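Local coordinates for flavoprotein 390 (Photobacterium phosphoreum, PDB 1FVP) that binds two flavin mononucleotides per subunit, each carrying a covalently attached myristate, and is a homodimeric non-fluorescent relative of bacterial luciferase, at residues L72-T77 and Y88-V93; T81-A86 and N111-K116; R125-L130 and D196-F201. All coordinates share one frame; numbering follows the deposited sequence.

Interaction 1. Residues L72-T77 and Y88-V93. With FMA (6-(3-tetradecanoic acid) flavine mononucleotide), chain C.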
# COMPACT_ATOMS: atom_id res chain seq x y z
N LEU A 72 0.26 -9.49 1.07
CA LEU A 72 0.86 -8.99 -0.20
C LEU A 72 0.13 -9.65 -1.38
O LEU A 72 -0.16 -10.87 -1.36
CB LEU A 72 2.34 -9.15 -0.07
CG LEU A 72 3.36 -9.43 -1.12
CD1 LEU A 72 3.46 -10.94 -1.39
CD2 LEU A 72 3.06 -8.70 -2.42
N TYR A 73 -0.17 -8.85 -2.39
CA TYR A 73 -0.89 -9.26 -3.59
C TYR A 73 -0.19 -8.80 -4.86
O TYR A 73 0.76 -8.01 -4.76
CB TYR A 73 -2.29 -8.59 -3.55
CG TYR A 73 -3.18 -8.96 -2.40
CD1 TYR A 73 -2.91 -8.54 -1.11
CD2 TYR A 73 -4.33 -9.72 -2.56
CE1 TYR A 73 -3.74 -8.86 -0.05
CE2 TYR A 73 -5.18 -10.06 -1.52
CZ TYR A 73 -4.87 -9.63 -0.26
OH TYR A 73 -5.67 -9.97 0.80
N VAL A 74 -0.67 -9.26 -6.00
CA VAL A 74 -0.12 -8.86 -7.30
C VAL A 74 -1.30 -8.72 -8.28
O VAL A 74 -2.15 -9.59 -8.43
CB VAL A 74 1.03 -9.70 -7.84
CG1 VAL A 74 1.63 -10.70 -6.87
CG2 VAL A 74 0.75 -10.35 -9.19
N LEU A 75 -1.29 -7.58 -8.93
CA LEU A 75 -2.25 -7.10 -9.93
C LEU A 75 -2.24 -8.10 -11.10
O LEU A 75 -1.14 -8.45 -11.55
CB LEU A 75 -1.84 -5.67 -10.29
CG LEU A 75 -2.86 -4.66 -10.76
CD1 LEU A 75 -3.45 -3.92 -9.57
CD2 LEU A 75 -2.22 -3.67 -11.73
N ALA A 76 -3.43 -8.51 -11.48
CA ALA A 76 -3.56 -9.46 -12.60
C ALA A 76 -3.76 -8.63 -13.87
O ALA A 76 -4.82 -8.52 -14.49
CB ALA A 76 -4.59 -10.51 -12.35
N THR A 77 -2.63 -8.04 -14.21
CA THR A 77 -2.33 -7.15 -15.29
C THR A 77 -2.20 -7.77 -16.66
O THR A 77 -2.38 -7.07 -17.68
CB THR A 77 -0.94 -6.45 -14.95
OG1 THR A 77 -0.80 -6.72 -13.52
CG2 THR A 77 -0.90 -4.95 -15.27
N TYR A 88 4.27 -18.54 -7.12
CA TYR A 88 4.43 -18.38 -5.66
C TYR A 88 3.12 -18.37 -4.89
O TYR A 88 3.17 -18.03 -3.67
CB TYR A 88 5.27 -17.16 -5.31
CG TYR A 88 6.58 -17.07 -6.05
CD1 TYR A 88 7.71 -17.66 -5.50
CD2 TYR A 88 6.69 -16.41 -7.27
CE1 TYR A 88 8.95 -17.60 -6.15
CE2 TYR A 88 7.91 -16.34 -7.93
CZ TYR A 88 9.03 -16.93 -7.36
OH TYR A 88 10.26 -16.90 -7.96
N ALA A 89 2.00 -18.71 -5.50
CA ALA A 89 0.70 -18.75 -4.85
C ALA A 89 0.07 -17.43 -4.43
O ALA A 89 -0.98 -17.47 -3.73
CB ALA A 89 0.77 -19.70 -3.64
N LEU A 90 0.61 -16.29 -4.80
CA LEU A 90 0.08 -14.96 -4.46
C LEU A 90 -1.32 -14.69 -5.02
O LEU A 90 -1.66 -15.06 -6.16
CB LEU A 90 1.07 -13.93 -5.05
CG LEU A 90 2.56 -14.20 -4.87
CD1 LEU A 90 3.35 -13.59 -6.02
CD2 LEU A 90 3.01 -13.57 -3.55
N PRO A 91 -2.14 -14.02 -4.23
CA PRO A 91 -3.49 -13.65 -4.65
C PRO A 91 -3.33 -12.47 -5.61
O PRO A 91 -2.32 -11.74 -5.54
CB PRO A 91 -4.24 -13.29 -3.38
CG PRO A 91 -3.27 -13.52 -2.26
CD PRO A 91 -1.89 -13.51 -2.89
N LEU A 92 -4.34 -12.33 -6.44
CA LEU A 92 -4.43 -11.28 -7.45
C LEU A 92 -5.39 -10.15 -7.01
O LEU A 92 -6.31 -10.35 -6.19
CB LEU A 92 -4.97 -11.88 -8.74
CG LEU A 92 -4.46 -13.13 -9.39
CD1 LEU A 92 -5.40 -13.49 -10.54
CD2 LEU A 92 -3.09 -12.85 -9.98
N VAL A 93 -5.14 -9.01 -7.62
CA VAL A 93 -6.01 -7.82 -7.36
C VAL A 93 -6.50 -7.45 -8.77
O VAL A 93 -5.74 -6.95 -9.61
CB VAL A 93 -5.31 -6.79 -6.49
CG1 VAL A 93 -4.20 -6.02 -7.21
CG2 VAL A 93 -6.30 -5.85 -5.82
N1 FMA C . 9.23 -9.33 -15.45
C2 FMA C . 10.47 -9.28 -15.96
O2 FMA C . 10.87 -8.80 -16.96
N3 FMA C . 11.57 -9.88 -15.22
C4 FMA C . 11.33 -10.49 -14.05
O4 FMA C . 12.22 -11.01 -13.43
C4A FMA C . 10.01 -10.54 -13.53
N5 FMA C . 9.75 -11.12 -12.39
C5A FMA C . 8.55 -11.20 -11.82
C6 FMA C . 8.34 -11.86 -10.62
C7 FMA C . 7.08 -11.87 -10.07
C7M FMA C . 6.75 -12.58 -8.72
C8 FMA C . 5.97 -11.24 -10.74
C8M FMA C . 4.59 -11.25 -10.19
C9 FMA C . 6.20 -10.61 -11.94
C9A FMA C . 7.44 -10.57 -12.53
N10 FMA C . 7.74 -9.94 -13.74
C10 FMA C . 8.94 -9.88 -14.32
C1B FMA C . 6.60 -9.41 -14.52
C2B FMA C . 6.17 -8.05 -15.05
O2B FMA C . 4.77 -8.03 -14.76
C3B FMA C . 6.36 -8.06 -16.56
O3' FMA C . 7.71 -7.98 -16.85
C4B FMA C . 5.61 -6.92 -17.25
O4' FMA C . 4.19 -7.08 -16.90
C5B FMA C . 5.83 -6.98 -18.78
O5' FMA C . 4.86 -8.08 -19.28
P FMA C . 3.40 -7.86 -19.84
O1P FMA C . 2.57 -8.34 -18.60
O2P FMA C . 3.28 -6.43 -20.04
O3P FMA C . 3.27 -8.54 -21.03
C1' FMA C . 10.19 -14.75 -11.08
O1' FMA C . 10.15 -15.40 -12.20
O2' FMA C . 10.77 -15.31 -10.15
C2' FMA C . 10.14 -13.26 -11.18
C3' FMA C . 9.51 -12.52 -9.98
C4' FMA C . 10.49 -11.60 -9.35
C5' FMA C . 10.18 -11.09 -7.95
C6' FMA C . 11.07 -9.90 -7.67
C7' FMA C . 11.04 -9.52 -6.20
C8' FMA C . 11.74 -8.25 -5.91
C9' FMA C . 11.83 -7.81 -4.45
C11 FMA C . 10.44 -7.57 -3.90
C12 FMA C . 9.81 -8.73 -3.19
C13 FMA C . 8.32 -8.76 -3.10
C14 FMA C . 7.77 -7.93 -1.96
C15 FMA C . 6.62 -8.60 -1.24
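Leu92 turns its CG anti to its own carbonyl carbon (chi1 -49°), which sets both of its methyls against Ala76, with Leu92 CD1 at 3.6 Å from Ala76 CB. Leu90 has the same first torsion (chi1 -44°) and divides its two branches between neighbours on strand 71-75: Leu90 CD1 lies 3.5 Å from Val74 CG1, while Leu90 CD2 meets Leu72 CD1 at 3.4 Å. On the other side of the sheet, one branch of Leu75 faces Val93, CD1 against CG1. Tyr73 CD2 packs on Pro91 CB, the side chains crossing at about a right angle.

The pairing is parallel but short: Val74 with Leu92 and Leu75 with Val93, while 88-91 come in as loop. Val74 N donates to Pro91 O (3.0 Å, N-H...O 154°), and Val93 N donates to Val74 O at 3.2 Å. A weak bond from Ala76 N to Val93 O, 3.4 Å long, closes the series. The strands belong to a beta-alpha-beta unit whose helix is 80-87.

Leu72 CG touches the end of the fatty chain of FMA. Tyr88 OH donates to the fatty-acid carboxylate oxygen O2' of FMA over 2.8 Å, and that oxygen lies in the plane of the tyrosine ring at its edge. Backbone bonds thus fix the strands, leucine, valine and alanine side chains probably keep water from those bonds, and one phenol anchors the carboxylate end of the fatty acid.

Interaction 2. Residues T81-A86 and N111-K116. With FMA (6-(3-tetradecanoic acid) flavine mononucleotide), chain C.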
# COMPACT_ATOMS: atom_id res chain seq x y z
N THR A 81 2.06 -11.85 -16.11
CA THR A 81 2.11 -11.23 -14.78
C THR A 81 1.12 -11.90 -13.84
O THR A 81 1.00 -11.51 -12.67
CB THR A 81 1.78 -9.68 -14.96
OG1 THR A 81 2.90 -9.14 -15.75
CG2 THR A 81 1.49 -8.87 -13.72
N VAL A 82 0.40 -12.87 -14.37
CA VAL A 82 -0.63 -13.61 -13.63
C VAL A 82 -0.20 -15.06 -13.44
O VAL A 82 -0.47 -15.69 -12.41
CB VAL A 82 -2.01 -13.46 -14.30
CG1 VAL A 82 -2.21 -14.39 -15.50
CG2 VAL A 82 -3.14 -13.65 -13.31
N ASP A 83 0.43 -15.54 -14.50
CA ASP A 83 0.97 -16.93 -14.54
C ASP A 83 1.97 -17.01 -13.38
O ASP A 83 1.82 -17.76 -12.40
CB ASP A 83 1.51 -17.18 -15.93
CG ASP A 83 2.22 -18.51 -16.12
OD1 ASP A 83 3.31 -18.67 -15.54
OD2 ASP A 83 1.65 -19.34 -16.86
N ILE A 84 2.96 -16.13 -13.49
CA ILE A 84 4.02 -15.98 -12.51
C ILE A 84 3.50 -15.97 -11.08
O ILE A 84 4.14 -16.54 -10.18
CB ILE A 84 4.89 -14.70 -12.77
CG1 ILE A 84 5.49 -14.79 -14.19
CG2 ILE A 84 5.97 -14.53 -11.69
CD1 ILE A 84 6.24 -13.51 -14.65
N ALA A 85 2.41 -15.29 -10.87
CA ALA A 85 1.82 -15.17 -9.52
C ALA A 85 1.37 -16.52 -8.97
O ALA A 85 1.34 -16.70 -7.73
CB ALA A 85 0.71 -14.12 -9.57
N ALA A 86 1.01 -17.42 -9.89
CA ALA A 86 0.54 -18.77 -9.52
C ALA A 86 1.69 -19.52 -8.86
O ALA A 86 1.57 -20.19 -7.83
CB ALA A 86 0.05 -19.52 -10.73
N ASN A 111 -5.84 -20.49 -12.70
CA ASN A 111 -6.34 -21.76 -12.07
C ASN A 111 -5.55 -22.85 -12.78
O ASN A 111 -5.26 -23.89 -12.19
CB ASN A 111 -7.85 -21.73 -12.08
CG ASN A 111 -8.31 -20.91 -10.88
OD1 ASN A 111 -7.43 -20.42 -10.16
ND2 ASN A 111 -9.63 -20.82 -10.77
N ALA A 112 -5.24 -22.46 -14.00
CA ALA A 112 -4.50 -23.26 -14.96
C ALA A 112 -3.01 -23.27 -14.61
O ALA A 112 -2.39 -24.35 -14.74
CB ALA A 112 -4.75 -22.75 -16.37
N SER A 113 -2.52 -22.12 -14.19
CA SER A 113 -1.10 -22.03 -13.82
C SER A 113 -0.97 -22.76 -12.49
O SER A 113 -0.15 -23.69 -12.38
CB SER A 113 -0.54 -20.63 -13.79
OG SER A 113 -0.24 -20.17 -15.09
N ALA A 114 -1.77 -22.34 -11.53
CA ALA A 114 -1.74 -22.99 -10.20
C ALA A 114 -1.59 -24.50 -10.42
O ALA A 114 -0.73 -25.14 -9.78
CB ALA A 114 -3.00 -22.68 -9.43
N SER A 115 -2.40 -25.01 -11.34
CA SER A 115 -2.35 -26.44 -11.69
C SER A 115 -0.90 -26.84 -12.00
O SER A 115 -0.29 -27.64 -11.30
CB SER A 115 -3.24 -26.77 -12.88
OG SER A 115 -3.26 -28.18 -13.09
N LYS A 116 -0.42 -26.27 -13.07
CA LYS A 116 0.90 -26.44 -13.65
C LYS A 116 1.97 -26.62 -12.59
O LYS A 116 2.51 -27.74 -12.45
CB LYS A 116 1.25 -25.29 -14.59
CG LYS A 116 2.72 -25.16 -14.92
CD LYS A 116 2.95 -24.61 -16.31
CE LYS A 116 2.29 -23.28 -16.56
NZ LYS A 116 3.36 -22.32 -16.98
N1 FMA C . 9.23 -9.33 -15.45
C2 FMA C . 10.47 -9.28 -15.96
O2 FMA C . 10.87 -8.80 -16.96
N3 FMA C . 11.57 -9.88 -15.22
C4 FMA C . 11.33 -10.49 -14.05
O4 FMA C . 12.22 -11.01 -13.43
C4A FMA C . 10.01 -10.54 -13.53
N5 FMA C . 9.75 -11.12 -12.39
C5A FMA C . 8.55 -11.20 -11.82
C6 FMA C . 8.34 -11.86 -10.62
C7 FMA C . 7.08 -11.87 -10.07
C7M FMA C . 6.75 -12.58 -8.72
C8 FMA C . 5.97 -11.24 -10.74
C8M FMA C . 4.59 -11.25 -10.19
C9 FMA C . 6.20 -10.61 -11.94
C9A FMA C . 7.44 -10.57 -12.53
N10 FMA C . 7.74 -9.94 -13.74
C10 FMA C . 8.94 -9.88 -14.32
C1B FMA C . 6.60 -9.41 -14.52
C2B FMA C . 6.17 -8.05 -15.05
O2B FMA C . 4.77 -8.03 -14.76
C3B FMA C . 6.36 -8.06 -16.56
O3' FMA C . 7.71 -7.98 -16.85
C4B FMA C . 5.61 -6.92 -17.25
O4' FMA C . 4.19 -7.08 -16.90
C5B FMA C . 5.83 -6.98 -18.78
O5' FMA C . 4.86 -8.08 -19.28
P FMA C . 3.40 -7.86 -19.84
O1P FMA C . 2.57 -8.34 -18.60
O2P FMA C . 3.28 -6.43 -20.04
O3P FMA C . 3.27 -8.54 -21.03
C1' FMA C . 10.19 -14.75 -11.08
O1' FMA C . 10.15 -15.40 -12.20
O2' FMA C . 10.77 -15.31 -10.15
C2' FMA C . 10.14 -13.26 -11.18
C3' FMA C . 9.51 -12.52 -9.98
C4' FMA C . 10.49 -11.60 -9.35
C5' FMA C . 10.18 -11.09 -7.95
C6' FMA C . 11.07 -9.90 -7.67
C7' FMA C . 11.04 -9.52 -6.20
C8' FMA C . 11.74 -8.25 -5.91
C9' FMA C . 11.83 -7.81 -4.45
C11 FMA C . 10.44 -7.57 -3.90
C12 FMA C . 9.81 -8.73 -3.19
C13 FMA C . 8.32 -8.76 -3.10
C14 FMA C . 7.77 -7.93 -1.96
C15 FMA C . 6.62 -8.60 -1.24
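This is a small, mixed polar and apolar contact between two helices, 80-87 and 100-116: Asp83 meets Ser113 and Lys116, and Ala86 packs on Ser113 and Ala114. The axes of the segments 81-86 and 111-116 come within 8.2 Å and cross at -41°, with both helices running in broadly the same direction.

Asp83 CG is anti to the backbone N (chi1 175°), which carries the carboxylate across to the other helix. There Ser113 OG donates to Asp83 OD2 over 2.7 Å, coming down on the oxygen from above the carboxylate plane, 74° out of it. The same oxygen faces Lys116 NZ at 3.4 Å, a salt bridge whose hydrogen bond is weak and which the lysine reaches through a chain bent at three torsions. OD1, the other oxygen, is bonded to Tyr117 OH, so both oxygens of the acid are engaged. Beside this polar group, Ala86 CB packs on Ser113 CB and Ala114 N.

Ile84 points away from helix 100-116, and its CG2 lies 3.3 Å from C7 of the FMA isoalloxazine. Helix 80-87 thus has the flavin on its Ile84 side, helix 100-116 on its Asp83 side, and strand 92-94 against Val82 and Ala85, which pack on Leu92.

Interaction 3. Residues R125-L130 and D196-F201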
# COMPACT_ATOMS: atom_id res chain seq x y z
N ARG A 125 -7.61 -16.02 -1.98
CA ARG A 125 -8.72 -15.13 -2.28
C ARG A 125 -8.26 -13.86 -3.01
O ARG A 125 -7.49 -13.05 -2.47
CB ARG A 125 -9.38 -14.66 -1.00
CG ARG A 125 -9.79 -15.69 0.04
CD ARG A 125 -10.95 -15.11 0.83
NE ARG A 125 -11.93 -14.63 -0.14
CZ ARG A 125 -13.18 -14.29 0.11
NH1 ARG A 125 -13.66 -14.35 1.34
NH2 ARG A 125 -13.98 -13.94 -0.90
N HIS A 126 -8.79 -13.69 -4.19
CA HIS A 126 -8.46 -12.52 -5.04
C HIS A 126 -9.07 -11.26 -4.48
O HIS A 126 -9.83 -11.38 -3.50
CB HIS A 126 -8.93 -12.78 -6.49
CG HIS A 126 -8.35 -14.10 -6.94
ND1 HIS A 126 -7.02 -14.41 -6.78
CD2 HIS A 126 -8.94 -15.18 -7.51
CE1 HIS A 126 -6.83 -15.63 -7.26
NE2 HIS A 126 -7.96 -16.12 -7.71
N GLN A 127 -8.75 -10.11 -5.03
CA GLN A 127 -9.33 -8.83 -4.54
C GLN A 127 -9.89 -8.14 -5.79
O GLN A 127 -9.15 -7.96 -6.77
CB GLN A 127 -8.39 -7.88 -3.83
CG GLN A 127 -8.01 -8.20 -2.41
CD GLN A 127 -8.88 -7.58 -1.37
OE1 GLN A 127 -8.63 -7.76 -0.19
NE2 GLN A 127 -9.90 -6.82 -1.73
N LEU A 128 -11.16 -7.80 -5.65
CA LEU A 128 -11.92 -7.16 -6.74
C LEU A 128 -12.05 -5.66 -6.52
O LEU A 128 -12.50 -5.28 -5.43
CB LEU A 128 -13.22 -7.97 -6.80
CG LEU A 128 -14.13 -7.87 -8.00
CD1 LEU A 128 -13.39 -8.13 -9.30
CD2 LEU A 128 -15.28 -8.87 -7.81
N MET A 129 -11.63 -4.91 -7.53
CA MET A 129 -11.65 -3.45 -7.51
C MET A 129 -12.76 -2.86 -8.42
O MET A 129 -12.58 -2.81 -9.65
CB MET A 129 -10.36 -2.78 -7.91
CG MET A 129 -9.10 -3.35 -7.41
SD MET A 129 -7.75 -2.13 -7.66
CE MET A 129 -7.91 -1.84 -9.42
N LEU A 130 -13.78 -2.36 -7.76
CA LEU A 130 -14.95 -1.72 -8.32
C LEU A 130 -15.12 -0.25 -7.87
O LEU A 130 -14.88 0.18 -6.75
CB LEU A 130 -16.19 -2.49 -7.86
CG LEU A 130 -16.27 -3.98 -7.91
CD1 LEU A 130 -17.21 -4.50 -6.84
CD2 LEU A 130 -16.76 -4.38 -9.30
N ASP A 196 -12.73 -10.64 -2.59
CA ASP A 196 -12.86 -9.61 -1.57
C ASP A 196 -12.84 -8.30 -2.37
O ASP A 196 -12.21 -8.31 -3.45
CB ASP A 196 -11.76 -9.71 -0.53
CG ASP A 196 -12.28 -10.41 0.72
OD1 ASP A 196 -13.30 -11.11 0.64
OD2 ASP A 196 -11.61 -10.22 1.76
N PHE A 197 -13.51 -7.26 -1.87
CA PHE A 197 -13.59 -6.01 -2.65
C PHE A 197 -13.02 -4.73 -2.06
O PHE A 197 -13.08 -4.34 -0.91
CB PHE A 197 -15.03 -5.75 -3.09
CG PHE A 197 -15.92 -6.93 -3.20
CD1 PHE A 197 -16.52 -7.45 -2.06
CD2 PHE A 197 -16.17 -7.52 -4.44
CE1 PHE A 197 -17.35 -8.57 -2.13
CE2 PHE A 197 -17.00 -8.64 -4.55
CZ PHE A 197 -17.59 -9.15 -3.37
N LEU A 198 -12.42 -4.04 -3.01
CA LEU A 198 -11.78 -2.74 -2.85
C LEU A 198 -12.71 -1.92 -3.76
O LEU A 198 -12.50 -2.09 -4.99
CB LEU A 198 -10.36 -2.84 -3.35
CG LEU A 198 -9.29 -3.45 -2.49
CD1 LEU A 198 -7.92 -2.88 -2.87
CD2 LEU A 198 -9.60 -3.13 -1.02
N LEU A 199 -13.62 -1.19 -3.18
CA LEU A 199 -14.61 -0.44 -3.94
C LEU A 199 -14.52 1.06 -3.76
O LEU A 199 -14.78 1.54 -2.65
CB LEU A 199 -15.98 -1.05 -3.55
CG LEU A 199 -16.15 -1.64 -2.17
CD1 LEU A 199 -15.82 -0.66 -1.06
CD2 LEU A 199 -17.59 -2.10 -1.98
N CYS A 200 -14.21 1.77 -4.82
CA CYS A 200 -14.08 3.23 -4.87
C CYS A 200 -15.43 3.92 -4.86
O CYS A 200 -16.13 3.74 -5.88
CB CYS A 200 -13.39 3.65 -6.19
SG CYS A 200 -13.04 5.43 -6.28
N PHE A 201 -15.78 4.69 -3.86
CA PHE A 201 -17.09 5.38 -3.87
C PHE A 201 -16.83 6.85 -4.21
O PHE A 201 -17.56 7.71 -3.69
CB PHE A 201 -17.80 5.31 -2.55
CG PHE A 201 -18.15 4.06 -1.84
CD1 PHE A 201 -19.24 3.30 -2.27
CD2 PHE A 201 -17.46 3.65 -0.71
CE1 PHE A 201 -19.61 2.13 -1.63
CE2 PHE A 201 -17.79 2.48 -0.03
CZ PHE A 201 -18.88 1.73 -0.51
O HOH W 1 -9.24 -10.38 1.11
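Gln127, Leu128, Met129 and Leu130 pair in parallel register with Asp196, Phe197, Leu198 and Leu199, the axes of the strand segments at 28°. The backbone polar groups are satisfied in alternation. Asp196 N donates to His126 O at 3.1 Å, and Leu128 N donates in turn to Asp196 O, in a bond modelled so short that its length is doubtful. Leu128 O then accepts Leu198 N (2.7 Å, N-H...O 173°), and Leu198 O accepts Leu130 N at 3.1 Å. A further bond from Cys200 N to Leu130 O is modelled, but the position of that oxygen is doubtful.

Asp196 is the main polar side chain. Its OD1 lies over one face of the Arg125 guanidinium, 3.3 Å from Arg125 NH2, with the guanidinium and carboxylate planes turned 50° against each other. This is a salt bridge of charge alone, because no N-H points at the oxygen. Its OD2 accepts from a water, modelled rather close at 2.5 Å, that also donates to Gln127 OE1 at 3.0 Å, and it takes a weak second bond from Asn5 N. The bridging water thus joins two buried polar side chains on the same face of the sheet.

The opposite face is apolar. Leu128 and Phe197 lie side by side and point the same way, Leu128 CD2 reaching the edge of the ring 3.7 Å from Phe197 CE2, while Leu130 CD1 approaches the ring obliquely.

Strand 6-11 flanks 195-199 beyond this pair, and strand 92-94 flanks 126-134. Such neighbouring parallel strands, distant in sequence and with helices in the connection, are consistent with the beta/alpha barrel core of the bacterial luciferase family.

In the fold
Helix 80-87 of interaction 2 is the helix of the unit whose strands pair in interaction 1, and both contacts touch the same FMA; their centres are 10 Å apart, and they meet where Leu92 CD2 lies 3.4 Å from Val82 CG2. Interaction 3 continues the sheet from interaction 1, with centres 13 Å apart; Leu92 O and Gln127 N, at 2.7 Å, probably form a hydrogen bond between strands 92-94 and 126-134. Interactions 2 and 3 do not touch, their centres being 21 Å apart. The strands of interactions 1 and 3 are parts of one sheet with residues at two flavin sites, Leu72 at one and Leu199, its side chain about 4 Å from a bound FMA, at the other.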